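Local structure of DUF4442 domain-containing protein (Pseudomonas aeruginosa, 1SH8) at residues R27-E32 with D96-A101; L60-G65 with A142-R147; A67-S72 with F78-K83; R109-E114 with G119-S124; E126-L129 with E135-A138. The protein is of unknown function but is probably a thioesterase of the hotdog-fold superfamily, acting on acyl thioesters if it behaves like its relatives. One frame throughout, in Å; residues are numbered along the deposited sequence.

Interaction 1. Residues R27-E32 with D96-A101; sequences RAEVLE and DIRVEA
Glu-29 and Arg-98 each set CG beside their own backbone N and opposite the carbonyl carbon; the glutamate then runs on extended, whereas the arginine bends at chi3 (-63°) and so brings NH1 round to the carboxylate. The two chains cross at about a right angle. Arg-98 NH1 donates to Glu-29 OE1 over 3.0 Å, with an N-H...O angle of 156°, meeting the syn lone pair of OE1. OE1 lies close to the guanidinium plane, at its edge, but the carboxylate itself is turned 64° from that plane, consistent with a single hydrogen bond rather than a two-pronged one. The CD methylene of Arg-98 also packs on the carboxylate, 3.4 Å from Glu-29 OE1 and 3.5 Å from Glu-29 OE2. Long, flexible, charged residues suit this place, because the backbones are not neighbours; the CA atoms of Glu-29 and Arg-98 stand 9.2 Å apart, with strand 35-40 between them. That strand supplies two more cations, Arg-37 on OE1 and Arg-39 on OE2, and three arginines round one carboxylate should favour its ionised form. Glu-29 and Val-30 both face Arg-37, so the glutamate stands in a classic beta bulge, and the ionic cluster reaches across the middle strand on the surface of a three-stranded antiparallel sheet.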
# COMPACT_ATOMS: atom_id res chain seq x y z
N ARG A 27 4.15 -14.16 -6.17
CA ARG A 27 3.78 -15.48 -6.68
C ARG A 27 2.60 -16.07 -5.93
O ARG A 27 2.47 -15.90 -4.71
CB ARG A 27 4.97 -16.43 -6.59
CG ARG A 27 6.18 -15.96 -7.39
CD ARG A 27 5.97 -16.17 -8.87
NE ARG A 27 5.95 -17.59 -9.19
CZ ARG A 27 5.63 -18.10 -10.37
NH1 ARG A 27 5.29 -17.30 -11.38
NH2 ARG A 27 5.65 -19.41 -10.55
N ALA A 28 1.72 -16.75 -6.66
CA ALA A 28 0.56 -17.39 -6.05
C ALA A 28 0.95 -18.83 -5.77
O ALA A 28 1.40 -19.54 -6.67
CB ALA A 28 -0.63 -17.35 -7.00
N GLU A 29 0.81 -19.27 -4.52
CA GLU A 29 1.14 -20.65 -4.18
C GLU A 29 -0.10 -21.52 -4.33
O GLU A 29 -0.02 -22.64 -4.84
CB GLU A 29 1.69 -20.74 -2.75
CG GLU A 29 3.00 -19.98 -2.57
CD GLU A 29 3.73 -20.33 -1.29
OE1 GLU A 29 3.08 -20.81 -0.33
OE2 GLU A 29 4.95 -20.10 -1.23
N VAL A 30 -1.24 -21.01 -3.88
CA VAL A 30 -2.51 -21.73 -4.00
C VAL A 30 -3.62 -20.75 -4.39
O VAL A 30 -3.72 -19.65 -3.83
CB VAL A 30 -2.92 -22.42 -2.68
CG1 VAL A 30 -4.32 -23.02 -2.81
CG2 VAL A 30 -1.92 -23.52 -2.33
N LEU A 31 -4.44 -21.15 -5.36
CA LEU A 31 -5.56 -20.34 -5.82
C LEU A 31 -6.75 -21.26 -6.07
O LEU A 31 -6.77 -22.01 -7.05
CB LEU A 31 -5.21 -19.60 -7.12
CG LEU A 31 -4.15 -18.50 -7.01
CD1 LEU A 31 -3.80 -18.00 -8.40
CD2 LEU A 31 -4.67 -17.36 -6.14
N GLU A 32 -7.73 -21.22 -5.18
CA GLU A 32 -8.91 -22.07 -5.31
C GLU A 32 -10.12 -21.28 -4.83
O GLU A 32 -9.97 -20.26 -4.15
CB GLU A 32 -8.75 -23.33 -4.45
CG GLU A 32 -7.40 -24.01 -4.60
CD GLU A 32 -7.25 -25.24 -3.71
OE1 GLU A 32 -7.66 -25.19 -2.53
OE2 GLU A 32 -6.69 -26.24 -4.19
N ASP A 96 11.41 -14.16 2.36
CA ASP A 96 10.14 -14.21 1.66
C ASP A 96 8.99 -14.13 2.67
O ASP A 96 9.05 -14.73 3.75
CB ASP A 96 10.02 -15.51 0.86
CG ASP A 96 11.01 -15.58 -0.29
OD1 ASP A 96 11.70 -14.58 -0.55
OD2 ASP A 96 11.09 -16.65 -0.93
N ILE A 97 7.95 -13.40 2.30
CA ILE A 97 6.79 -13.21 3.16
C ILE A 97 5.55 -13.78 2.49
O ILE A 97 5.40 -13.66 1.27
CB ILE A 97 6.59 -11.70 3.45
CG1 ILE A 97 7.90 -11.10 3.99
CG2 ILE A 97 5.47 -11.49 4.45
CD1 ILE A 97 8.40 -11.73 5.29
N ARG A 98 4.66 -14.39 3.27
CA ARG A 98 3.45 -14.98 2.72
C ARG A 98 2.19 -14.52 3.44
O ARG A 98 2.24 -13.96 4.54
CB ARG A 98 3.49 -16.52 2.80
CG ARG A 98 4.63 -17.18 2.05
CD ARG A 98 4.40 -18.69 1.97
NE ARG A 98 4.39 -19.33 3.29
CZ ARG A 98 4.09 -20.61 3.50
NH1 ARG A 98 3.77 -21.40 2.49
NH2 ARG A 98 4.13 -21.11 4.74
N VAL A 99 1.06 -14.80 2.80
CA VAL A 99 -0.24 -14.47 3.35
C VAL A 99 -1.25 -15.45 2.77
O VAL A 99 -1.09 -15.93 1.64
CB VAL A 99 -0.68 -13.03 2.97
CG1 VAL A 99 -0.91 -12.93 1.47
CG2 VAL A 99 -1.95 -12.66 3.73
N GLU A 100 -2.26 -15.79 3.56
CA GLU A 100 -3.33 -16.64 3.07
C GLU A 100 -4.64 -15.99 3.49
O GLU A 100 -4.69 -15.25 4.48
CB GLU A 100 -3.19 -18.09 3.57
CG GLU A 100 -3.16 -18.33 5.06
CD GLU A 100 -2.69 -19.75 5.39
OE1 GLU A 100 -3.25 -20.72 4.84
OE2 GLU A 100 -1.76 -19.91 6.21
N ALA A 101 -5.68 -16.22 2.71
CA ALA A 101 -6.98 -15.62 2.99
C ALA A 101 -8.06 -16.56 2.50
O ALA A 101 -7.85 -17.31 1.55
CB ALA A 101 -7.09 -14.27 2.29

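Interaction 2. Residues L60-G65 with A142-R147; sequences LAELPG and ALYQLR
Tyr-144 drives its ring from strand 136-148 against the junction of helices 54-62 and 64-72, where Glu-62 and Gly-65 receive it. Its CG is opposite the carbonyl carbon (chi1 -63°), which carries the ring to the helices. The tight part lies over one ring face: Gly-65 CA sits 3.8 Å from the centroid of the Tyr-144 ring, 18° off its normal, in a CH-pi contact displaced toward the rim. Glycine suits the spot because a CB on Gly-65 would point at the ring and fall about 2.2 Å from Tyr-144 CE1. At the ring's end Tyr-144 OH donates to Glu-62 O over 2.6 Å, in the carbonyl plane and on a lone pair. The same carbonyl oxygen accepts from Gly-65 N at 3.2 Å, so two donors hold it. The other side is looser and bridged by solvent: a water at the ring edge donates to Tyr-144 OH at 2.9 Å and to Ala-61 O at 2.7 Å. Glu-62 OE2 is also near the ring edge, while its OE1 hydrogen-bonds to Tyr-53 OH of the second subunit. The phenol thus gives its proton to one helix carbonyl and accepts one from the water, which serves a second, so that polar backbone atoms at the buried helix junction are satisfied.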
# COMPACT_ATOMS: atom_id res chain seq x y z
N LEU A 60 1.27 -7.30 -0.90
CA LEU A 60 1.03 -8.69 -0.53
C LEU A 60 -0.26 -8.84 0.28
O LEU A 60 -1.04 -9.76 0.06
CB LEU A 60 2.20 -9.23 0.29
CG LEU A 60 2.01 -10.67 0.81
CD1 LEU A 60 1.89 -11.62 -0.38
CD2 LEU A 60 3.19 -11.06 1.69
N ALA A 61 -0.47 -7.92 1.22
CA ALA A 61 -1.65 -7.95 2.08
C ALA A 61 -2.94 -7.56 1.37
O ALA A 61 -4.01 -8.04 1.72
CB ALA A 61 -1.43 -7.04 3.29
N GLU A 62 -2.83 -6.69 0.37
CA GLU A 62 -3.99 -6.20 -0.36
C GLU A 62 -4.51 -7.11 -1.48
O GLU A 62 -5.72 -7.25 -1.68
CB GLU A 62 -3.64 -4.82 -0.96
CG GLU A 62 -4.80 -4.02 -1.56
CD GLU A 62 -5.29 -4.52 -2.92
OE1 GLU A 62 -4.47 -5.03 -3.72
OE2 GLU A 62 -6.50 -4.37 -3.19
N LEU A 63 -3.59 -7.74 -2.21
CA LEU A 63 -3.95 -8.58 -3.34
C LEU A 63 -4.91 -9.75 -3.08
O LEU A 63 -5.66 -10.14 -3.98
CB LEU A 63 -2.69 -9.09 -4.04
CG LEU A 63 -2.89 -9.39 -5.53
CD1 LEU A 63 -3.19 -8.09 -6.26
CD2 LEU A 63 -1.65 -10.04 -6.11
N PRO A 64 -4.90 -10.33 -1.87
CA PRO A 64 -5.84 -11.44 -1.63
C PRO A 64 -7.29 -11.09 -1.95
O PRO A 64 -8.08 -11.96 -2.30
CB PRO A 64 -5.62 -11.76 -0.16
CG PRO A 64 -4.14 -11.53 -0.01
CD PRO A 64 -3.94 -10.22 -0.76
N GLY A 65 -7.64 -9.81 -1.83
CA GLY A 65 -9.01 -9.40 -2.14
C GLY A 65 -9.31 -9.66 -3.60
O GLY A 65 -10.39 -10.15 -3.95
N ALA A 142 -8.97 -5.07 5.82
CA ALA A 142 -9.40 -4.36 4.63
C ALA A 142 -10.85 -4.59 4.25
O ALA A 142 -11.42 -5.65 4.50
CB ALA A 142 -8.51 -4.74 3.47
N LEU A 143 -11.45 -3.57 3.62
CA LEU A 143 -12.83 -3.63 3.16
C LEU A 143 -12.83 -3.55 1.64
O LEU A 143 -12.28 -2.62 1.06
CB LEU A 143 -13.64 -2.46 3.72
CG LEU A 143 -15.12 -2.38 3.32
CD1 LEU A 143 -15.88 -3.59 3.86
CD2 LEU A 143 -15.72 -1.10 3.85
N TYR A 144 -13.45 -4.55 1.02
CA TYR A 144 -13.55 -4.63 -0.44
C TYR A 144 -15.01 -4.58 -0.83
O TYR A 144 -15.90 -4.85 -0.03
CB TYR A 144 -12.97 -5.95 -0.95
CG TYR A 144 -11.51 -6.13 -0.68
CD1 TYR A 144 -10.55 -5.68 -1.59
CD2 TYR A 144 -11.07 -6.73 0.51
CE1 TYR A 144 -9.18 -5.82 -1.33
CE2 TYR A 144 -9.71 -6.87 0.78
CZ TYR A 144 -8.77 -6.41 -0.14
OH TYR A 144 -7.43 -6.52 0.14
N GLN A 145 -15.24 -4.27 -2.09
CA GLN A 145 -16.58 -4.23 -2.62
C GLN A 145 -16.57 -5.06 -3.90
O GLN A 145 -15.66 -4.93 -4.72
CB GLN A 145 -16.98 -2.79 -2.93
CG GLN A 145 -18.41 -2.45 -2.60
CD GLN A 145 -18.71 -0.99 -2.88
OE1 GLN A 145 -18.72 -0.57 -4.03
NE2 GLN A 145 -18.94 -0.22 -1.83
N LEU A 146 -17.56 -5.94 -4.05
CA LEU A 146 -17.71 -6.74 -5.26
C LEU A 146 -18.78 -5.95 -6.01
O LEU A 146 -19.88 -5.75 -5.50
CB LEU A 146 -18.23 -8.15 -4.93
CG LEU A 146 -18.42 -9.09 -6.12
CD1 LEU A 146 -17.07 -9.40 -6.77
CD2 LEU A 146 -19.09 -10.38 -5.65
N ARG A 147 -18.46 -5.49 -7.22
CA ARG A 147 -19.41 -4.68 -7.97
C ARG A 147 -19.72 -5.24 -9.34
O ARG A 147 -18.86 -5.85 -9.98
CB ARG A 147 -18.87 -3.26 -8.14
CG ARG A 147 -18.53 -2.54 -6.84
CD ARG A 147 -17.94 -1.17 -7.11
NE ARG A 147 -18.84 -0.31 -7.86
CZ ARG A 147 -19.90 0.31 -7.35
NH1 ARG A 147 -20.21 0.17 -6.06
NH2 ARG A 147 -20.66 1.07 -8.12
O HOH W 1 -6.60 -7.93 2.48

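Interaction 3. Residues A67-S72 with F78-K83; sequences ALFLTS and FYPIVK
Phe-69, in the last turn of the helix 64-72 that the hotdog sheet wraps, lies against Phe-78 and Pro-80 at the start of strand 78-89. Pro-80 CD sits over the middle of the Phe-69 ring, 3.3 Å from its centroid and only 6° off the normal, a CH-pi contact. The two side chains cross at about a right angle, and Pro-80 CG reaches Phe-69 CG at 3.6 Å. A compact, rigid proline suits this tight place, and its CD, bonded to nitrogen, carries somewhat polarised hydrogens for the aromatic face. CG of Phe-69 is roughly opposite the backbone N (chi1 153°), which sends the ring out from the helix to the strand. Helix and strand run nearly antiparallel, their axes 8.7 Å apart, as befits a hotdog chain that leaves the helix and turns back through a short loop into the sheet. At the ring's rim the main chain takes over: Phe-78 O lies near the ring plane, 3.1 Å from Phe-69 CZ, while Tyr-79 CA is 3.7 Å from Phe-69 CE1. Tyr-79 turns away from the helix to pack on Ile-49 of the second subunit. Separately, NE2 of His-48 of the second subunit hydrogen-bonds to Pro-80 O.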
# COMPACT_ATOMS: atom_id res chain seq x y z
N ALA A 67 -7.40 -11.70 -5.60
CA ALA A 67 -7.15 -13.11 -5.90
C ALA A 67 -8.38 -13.96 -5.55
O ALA A 67 -8.77 -14.83 -6.33
CB ALA A 67 -5.92 -13.61 -5.14
N LEU A 68 -8.98 -13.72 -4.39
CA LEU A 68 -10.18 -14.47 -3.99
C LEU A 68 -11.32 -14.19 -4.98
O LEU A 68 -12.11 -15.07 -5.30
CB LEU A 68 -10.62 -14.07 -2.57
CG LEU A 68 -9.88 -14.77 -1.43
CD1 LEU A 68 -10.15 -14.06 -0.11
CD2 LEU A 68 -10.32 -16.23 -1.37
N PHE A 69 -11.38 -12.96 -5.48
CA PHE A 69 -12.39 -12.58 -6.47
C PHE A 69 -12.19 -13.43 -7.73
O PHE A 69 -13.15 -13.97 -8.29
CB PHE A 69 -12.24 -11.09 -6.81
CG PHE A 69 -12.73 -10.72 -8.19
CD1 PHE A 69 -14.08 -10.57 -8.46
CD2 PHE A 69 -11.82 -10.55 -9.23
CE1 PHE A 69 -14.53 -10.25 -9.74
CE2 PHE A 69 -12.26 -10.24 -10.52
CZ PHE A 69 -13.61 -10.09 -10.77
N LEU A 70 -10.95 -13.54 -8.18
CA LEU A 70 -10.63 -14.33 -9.37
C LEU A 70 -10.94 -15.82 -9.21
O LEU A 70 -11.33 -16.48 -10.17
CB LEU A 70 -9.15 -14.17 -9.74
CG LEU A 70 -8.73 -12.84 -10.37
CD1 LEU A 70 -7.22 -12.79 -10.48
CD2 LEU A 70 -9.38 -12.69 -11.74
N THR A 71 -10.77 -16.36 -8.01
CA THR A 71 -11.03 -17.78 -7.81
C THR A 71 -12.44 -18.10 -7.34
O THR A 71 -12.87 -19.25 -7.43
CB THR A 71 -10.08 -18.39 -6.76
OG1 THR A 71 -10.39 -17.87 -5.46
CG2 THR A 71 -8.63 -18.10 -7.10
N SER A 72 -13.17 -17.09 -6.88
CA SER A 72 -14.50 -17.35 -6.32
C SER A 72 -15.72 -16.78 -7.02
O SER A 72 -16.83 -17.27 -6.81
CB SER A 72 -14.51 -16.89 -4.86
OG SER A 72 -13.33 -17.32 -4.20
N PHE A 78 -18.54 -9.33 -12.56
CA PHE A 78 -18.20 -8.45 -11.44
C PHE A 78 -16.74 -8.04 -11.47
O PHE A 78 -15.94 -8.58 -12.23
CB PHE A 78 -18.43 -9.17 -10.10
CG PHE A 78 -19.82 -9.69 -9.91
CD1 PHE A 78 -20.89 -8.82 -9.73
CD2 PHE A 78 -20.06 -11.06 -9.88
CE1 PHE A 78 -22.17 -9.30 -9.53
CE2 PHE A 78 -21.35 -11.56 -9.68
CZ PHE A 78 -22.40 -10.67 -9.50
N TYR A 79 -16.40 -7.06 -10.64
CA TYR A 79 -15.02 -6.62 -10.49
C TYR A 79 -14.90 -6.17 -9.05
O TYR A 79 -15.89 -5.73 -8.44
CB TYR A 79 -14.68 -5.48 -11.45
CG TYR A 79 -15.40 -4.18 -11.19
CD1 TYR A 79 -14.83 -3.19 -10.38
CD2 TYR A 79 -16.63 -3.92 -11.78
CE1 TYR A 79 -15.48 -1.98 -10.17
CE2 TYR A 79 -17.28 -2.71 -11.59
CZ TYR A 79 -16.70 -1.74 -10.78
OH TYR A 79 -17.35 -0.54 -10.60
N PRO A 80 -13.71 -6.33 -8.46
CA PRO A 80 -13.52 -5.92 -7.07
C PRO A 80 -12.81 -4.58 -6.96
O PRO A 80 -12.09 -4.17 -7.87
CB PRO A 80 -12.67 -7.05 -6.51
CG PRO A 80 -11.72 -7.32 -7.67
CD PRO A 80 -12.62 -7.23 -8.90
N ILE A 81 -13.02 -3.89 -5.84
CA ILE A 81 -12.32 -2.65 -5.57
C ILE A 81 -12.05 -2.64 -4.08
O ILE A 81 -12.84 -3.18 -3.30
CB ILE A 81 -13.13 -1.37 -5.92
CG1 ILE A 81 -14.47 -1.39 -5.19
CG2 ILE A 81 -13.30 -1.25 -7.42
CD1 ILE A 81 -15.22 -0.08 -5.32
N VAL A 82 -10.94 -2.06 -3.67
CA VAL A 82 -10.64 -1.98 -2.26
C VAL A 82 -11.13 -0.60 -1.81
O VAL A 82 -10.86 0.40 -2.48
CB VAL A 82 -9.12 -2.18 -1.98
CG1 VAL A 82 -8.29 -1.18 -2.78
CG2 VAL A 82 -8.84 -2.06 -0.49
N LYS A 83 -11.87 -0.55 -0.71
CA LYS A 83 -12.42 0.71 -0.21
C LYS A 83 -11.51 1.37 0.83
O LYS A 83 -11.28 2.58 0.80
CB LYS A 83 -13.80 0.49 0.41
CG LYS A 83 -14.84 -0.08 -0.55
CD LYS A 83 -14.94 0.73 -1.83
CE LYS A 83 -15.34 2.17 -1.56
NZ LYS A 83 -15.42 2.97 -2.83

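Interaction 4. Residues R109-E114 with G119-S124; sequences RQLETE and GKAEYS
The CA atoms of Leu-111 and Ala-121 lie 5.7 Å apart, where helix 109-114 and strand 120-124 run almost antiparallel, at 152°. This is a helix-turn-strand connection: helix 105-118 ends, Gly-119 leaves the helical conformation with a positive phi (93°), at which a CB would be jammed against the carbonyl O of the residue before, and the chain doubles back as strand 120-130, which the helix then flanks. Leucine suits the helix face turned to the strand, since its two branches can reach different residues. Leu-111 CD2 meets Ala-121 CB at 3.8 Å and also lies 3.3 Å from Glu-122 O. The other branch, CD1, rests on Tyr-123 CB, likewise at 3.8 Å, the two side chains crossing at about a right angle. Tyr-123 carries its ring on past this contact, and its hydroxyl hydrogen-bonds to Gly-65 O of helix 64-72. The CB of Ala-121 is directed toward the helix, and this small methyl permits the close approach, fitting between Leu-111 and Glu-114. The glutamate, with CG opposite the backbone N (chi1 171°) and the rest extended, reaches out over Ala-121, its OE1 3.4 Å from Ala-121 CB. Ala-121 and Tyr-123 make backbone hydrogen bonds to strand 136-148, whereas the carbonyls of Lys-120 and Glu-122 are served by water; Glu-122 O also has a weak hydrogen bond from Arg-107. One water donates to Glu-122 O and only weakly to Glu-114 OE1; a second bridges Lys-120 O, at 2.6 Å, and Glu-114 OE2, at 3.0 Å.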
# COMPACT_ATOMS: atom_id res chain seq x y z
N ARG A 109 -21.72 -17.29 -1.73
CA ARG A 109 -23.09 -17.27 -2.24
C ARG A 109 -23.81 -15.97 -1.86
O ARG A 109 -24.48 -15.36 -2.69
CB ARG A 109 -23.89 -18.47 -1.72
CG ARG A 109 -23.60 -19.76 -2.46
CD ARG A 109 -24.64 -20.82 -2.13
NE ARG A 109 -24.49 -21.34 -0.77
CZ ARG A 109 -23.56 -22.21 -0.39
NH1 ARG A 109 -22.68 -22.67 -1.28
NH2 ARG A 109 -23.50 -22.61 0.87
N GLN A 110 -23.67 -15.56 -0.61
CA GLN A 110 -24.31 -14.33 -0.15
C GLN A 110 -23.82 -13.13 -0.95
O GLN A 110 -24.62 -12.30 -1.40
CB GLN A 110 -24.01 -14.09 1.33
CG GLN A 110 -24.35 -15.26 2.24
CD GLN A 110 -24.11 -14.94 3.70
OE1 GLN A 110 -23.08 -14.36 4.07
NE2 GLN A 110 -25.05 -15.34 4.56
N LEU A 111 -22.51 -13.04 -1.14
CA LEU A 111 -21.91 -11.93 -1.87
C LEU A 111 -22.36 -11.84 -3.33
O LEU A 111 -22.72 -10.76 -3.79
CB LEU A 111 -20.38 -12.03 -1.80
CG LEU A 111 -19.78 -11.73 -0.42
CD1 LEU A 111 -18.34 -12.22 -0.35
CD2 LEU A 111 -19.86 -10.23 -0.16
N GLU A 112 -22.34 -12.96 -4.05
CA GLU A 112 -22.75 -12.93 -5.45
C GLU A 112 -24.23 -12.60 -5.59
O GLU A 112 -24.63 -11.90 -6.52
CB GLU A 112 -22.43 -14.25 -6.14
CG GLU A 112 -22.91 -15.47 -5.41
CD GLU A 112 -22.48 -16.76 -6.09
OE1 GLU A 112 -21.29 -16.87 -6.44
OE2 GLU A 112 -23.34 -17.66 -6.27
N THR A 113 -25.03 -13.09 -4.66
CA THR A 113 -26.46 -12.83 -4.68
C THR A 113 -26.71 -11.33 -4.48
O THR A 113 -27.41 -10.70 -5.28
CB THR A 113 -27.18 -13.61 -3.57
OG1 THR A 113 -27.16 -15.00 -3.89
CG2 THR A 113 -28.62 -13.14 -3.43
N GLU A 114 -26.13 -10.78 -3.42
CA GLU A 114 -26.29 -9.36 -3.12
C GLU A 114 -25.70 -8.45 -4.20
O GLU A 114 -26.29 -7.43 -4.55
CB GLU A 114 -25.66 -9.05 -1.76
CG GLU A 114 -25.58 -7.58 -1.43
CD GLU A 114 -25.05 -7.35 -0.03
OE1 GLU A 114 -24.18 -8.13 0.42
OE2 GLU A 114 -25.50 -6.39 0.63
N GLY A 119 -26.14 -4.72 -7.10
CA GLY A 119 -25.06 -4.08 -7.83
C GLY A 119 -23.73 -4.05 -7.10
O GLY A 119 -22.69 -3.83 -7.72
N LYS A 120 -23.75 -4.26 -5.78
CA LYS A 120 -22.53 -4.26 -4.99
C LYS A 120 -22.72 -4.99 -3.67
O LYS A 120 -23.84 -5.08 -3.15
CB LYS A 120 -22.06 -2.82 -4.72
CG LYS A 120 -22.98 -2.04 -3.80
CD LYS A 120 -22.43 -0.64 -3.55
CE LYS A 120 -23.34 0.16 -2.62
NZ LYS A 120 -22.77 1.50 -2.32
N ALA A 121 -21.62 -5.50 -3.13
CA ALA A 121 -21.62 -6.24 -1.87
C ALA A 121 -20.23 -6.10 -1.27
O ALA A 121 -19.23 -6.19 -1.98
CB ALA A 121 -21.94 -7.70 -2.11
N GLU A 122 -20.16 -5.89 0.04
CA GLU A 122 -18.86 -5.73 0.71
C GLU A 122 -18.38 -6.99 1.40
O GLU A 122 -19.17 -7.77 1.92
CB GLU A 122 -18.92 -4.65 1.80
CG GLU A 122 -19.45 -3.28 1.42
CD GLU A 122 -19.49 -2.36 2.63
OE1 GLU A 122 -19.75 -2.86 3.75
OE2 GLU A 122 -19.28 -1.14 2.47
N TYR A 123 -17.06 -7.18 1.40
CA TYR A 123 -16.47 -8.29 2.12
C TYR A 123 -15.16 -7.77 2.72
O TYR A 123 -14.48 -6.93 2.13
CB TYR A 123 -16.24 -9.53 1.23
CG TYR A 123 -15.33 -9.37 0.03
CD1 TYR A 123 -13.99 -9.77 0.07
CD2 TYR A 123 -15.82 -8.87 -1.18
CE1 TYR A 123 -13.17 -9.68 -1.06
CE2 TYR A 123 -15.01 -8.78 -2.31
CZ TYR A 123 -13.69 -9.18 -2.25
OH TYR A 123 -12.91 -9.09 -3.38
N SER A 124 -14.84 -8.22 3.93
CA SER A 124 -13.62 -7.78 4.58
C SER A 124 -12.67 -8.94 4.82
O SER A 124 -13.08 -10.10 4.84
CB SER A 124 -13.96 -7.11 5.92
OG SER A 124 -14.66 -8.01 6.76
O HOH W 2 -25.30 -4.11 -1.29
O HOH W 3 -21.67 -8.30 2.81

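Interaction 5. Residues E126-L129 with E135-A138; sequences ELQL and EVVA
Leu-129 O is gripped from two neighbouring residues: Val-137 N donates to it over 2.9 Å, and Val-136 CA adds a CA-H...O contact at 3.4 Å. In return Leu-129 N donates to Ala-138 O, also at 2.9 Å and nearly straight at 174°, so Leu-129 and Ala-138 form a hydrogen-bonded antiparallel pair. The donor to Leu-129 O is nevertheless Val-137 and not Ala-138; Val-137 has almost helical backbone angles here, and the short strands cross at 115°, well away from a flat antiparallel course. With chi1 at -58°, Val-137 holds CG2 between its backbone N and carbonyl carbon, where it meets Leu-129 CB at 4.0 Å. On the inner face Leu-129 CD2 meets Ala-138 CB at 4.3 Å; a small alanine suits a place beside the branched leucine. Val-136 CG2 lies against the amide end of Gln-128, 3.8 Å from its NE2, with the two side chains meeting at a slant; that NE2 hydrogen-bonds to Glu-139 of the neighbouring strand, a role an amide can fill on an exposed surface. The contact lies beside the turn that closes the hairpin of strands 120-130 and 136-148, with Leu-129 turned inward onto Leu-57, Leu-60 and Ala-61 of helix 54-62 and onto Ile-97 and Val-99 of strand 97-102.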
# COMPACT_ATOMS: atom_id res chain seq x y z
N GLU A 126 -9.13 -9.92 7.28
CA GLU A 126 -8.23 -9.58 8.38
C GLU A 126 -7.14 -10.64 8.29
O GLU A 126 -7.34 -11.78 8.69
CB GLU A 126 -8.96 -9.64 9.72
CG GLU A 126 -10.05 -8.59 9.84
CD GLU A 126 -10.85 -8.72 11.12
OE1 GLU A 126 -10.34 -8.31 12.18
OE2 GLU A 126 -11.97 -9.25 11.04
N LEU A 127 -5.99 -10.23 7.76
CA LEU A 127 -4.89 -11.16 7.51
C LEU A 127 -3.60 -10.93 8.26
O LEU A 127 -3.34 -9.84 8.78
CB LEU A 127 -4.57 -11.12 6.01
CG LEU A 127 -5.76 -11.03 5.04
CD1 LEU A 127 -5.24 -10.93 3.62
CD2 LEU A 127 -6.66 -12.25 5.20
N GLN A 128 -2.78 -11.97 8.29
CA GLN A 128 -1.46 -11.92 8.91
C GLN A 128 -0.44 -12.28 7.85
O GLN A 128 -0.63 -13.22 7.07
CB GLN A 128 -1.34 -12.94 10.04
CG GLN A 128 -2.30 -12.76 11.19
CD GLN A 128 -1.95 -13.66 12.35
OE1 GLN A 128 -1.75 -14.86 12.18
NE2 GLN A 128 -1.88 -13.09 13.55
N LEU A 129 0.64 -11.51 7.80
CA LEU A 129 1.73 -11.78 6.86
C LEU A 129 2.81 -12.42 7.71
O LEU A 129 3.14 -11.91 8.79
CB LEU A 129 2.23 -10.48 6.23
CG LEU A 129 1.46 -9.95 5.02
CD1 LEU A 129 -0.03 -9.83 5.33
CD2 LEU A 129 2.06 -8.61 4.60
N GLU A 135 6.80 -16.17 11.83
CA GLU A 135 6.63 -14.97 12.65
C GLU A 135 5.71 -13.99 11.92
O GLU A 135 5.84 -13.80 10.71
CB GLU A 135 7.97 -14.26 12.92
CG GLU A 135 8.91 -14.96 13.88
CD GLU A 135 8.28 -15.21 15.24
OE1 GLU A 135 7.73 -14.27 15.85
OE2 GLU A 135 8.36 -16.36 15.71
N VAL A 136 4.80 -13.36 12.66
CA VAL A 136 3.88 -12.39 12.08
C VAL A 136 4.61 -11.06 11.94
O VAL A 136 4.92 -10.41 12.94
CB VAL A 136 2.63 -12.24 12.97
CG1 VAL A 136 1.72 -11.16 12.42
CG2 VAL A 136 1.90 -13.58 13.03
N VAL A 137 4.88 -10.64 10.71
CA VAL A 137 5.59 -9.40 10.48
C VAL A 137 4.68 -8.19 10.30
O VAL A 137 5.10 -7.05 10.52
CB VAL A 137 6.53 -9.52 9.25
CG1 VAL A 137 7.53 -10.66 9.47
CG2 VAL A 137 5.71 -9.75 7.98
N ALA A 138 3.44 -8.44 9.90
CA ALA A 138 2.46 -7.37 9.70
C ALA A 138 1.07 -7.98 9.71
O ALA A 138 0.90 -9.17 9.44
CB ALA A 138 2.72 -6.68 8.36

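Overall arrangement
From the N terminus, residues 27-32 open interaction 1, which closes at 96-101, after both helices of the core have passed. Interaction 2 opens inside that loop at 60-65 and closes at 142-147, so the two cross. Interaction 3, a short return from helix to strand, nests within both. Interactions 4 and 5 follow in series inside the loop of interaction 2, both on strand 120-130 but about 25 Å apart between centres. Interaction 1 ties the sheet of strands 27-32, 35-40 and 97-102; interactions 2 and 3 fix helix 64-72 to that of strands 78-89, 136-148 and 120-130, where both reach the second subunit; interaction 4 adds helix 105-118, and interaction 5 joins the hairpin's strands.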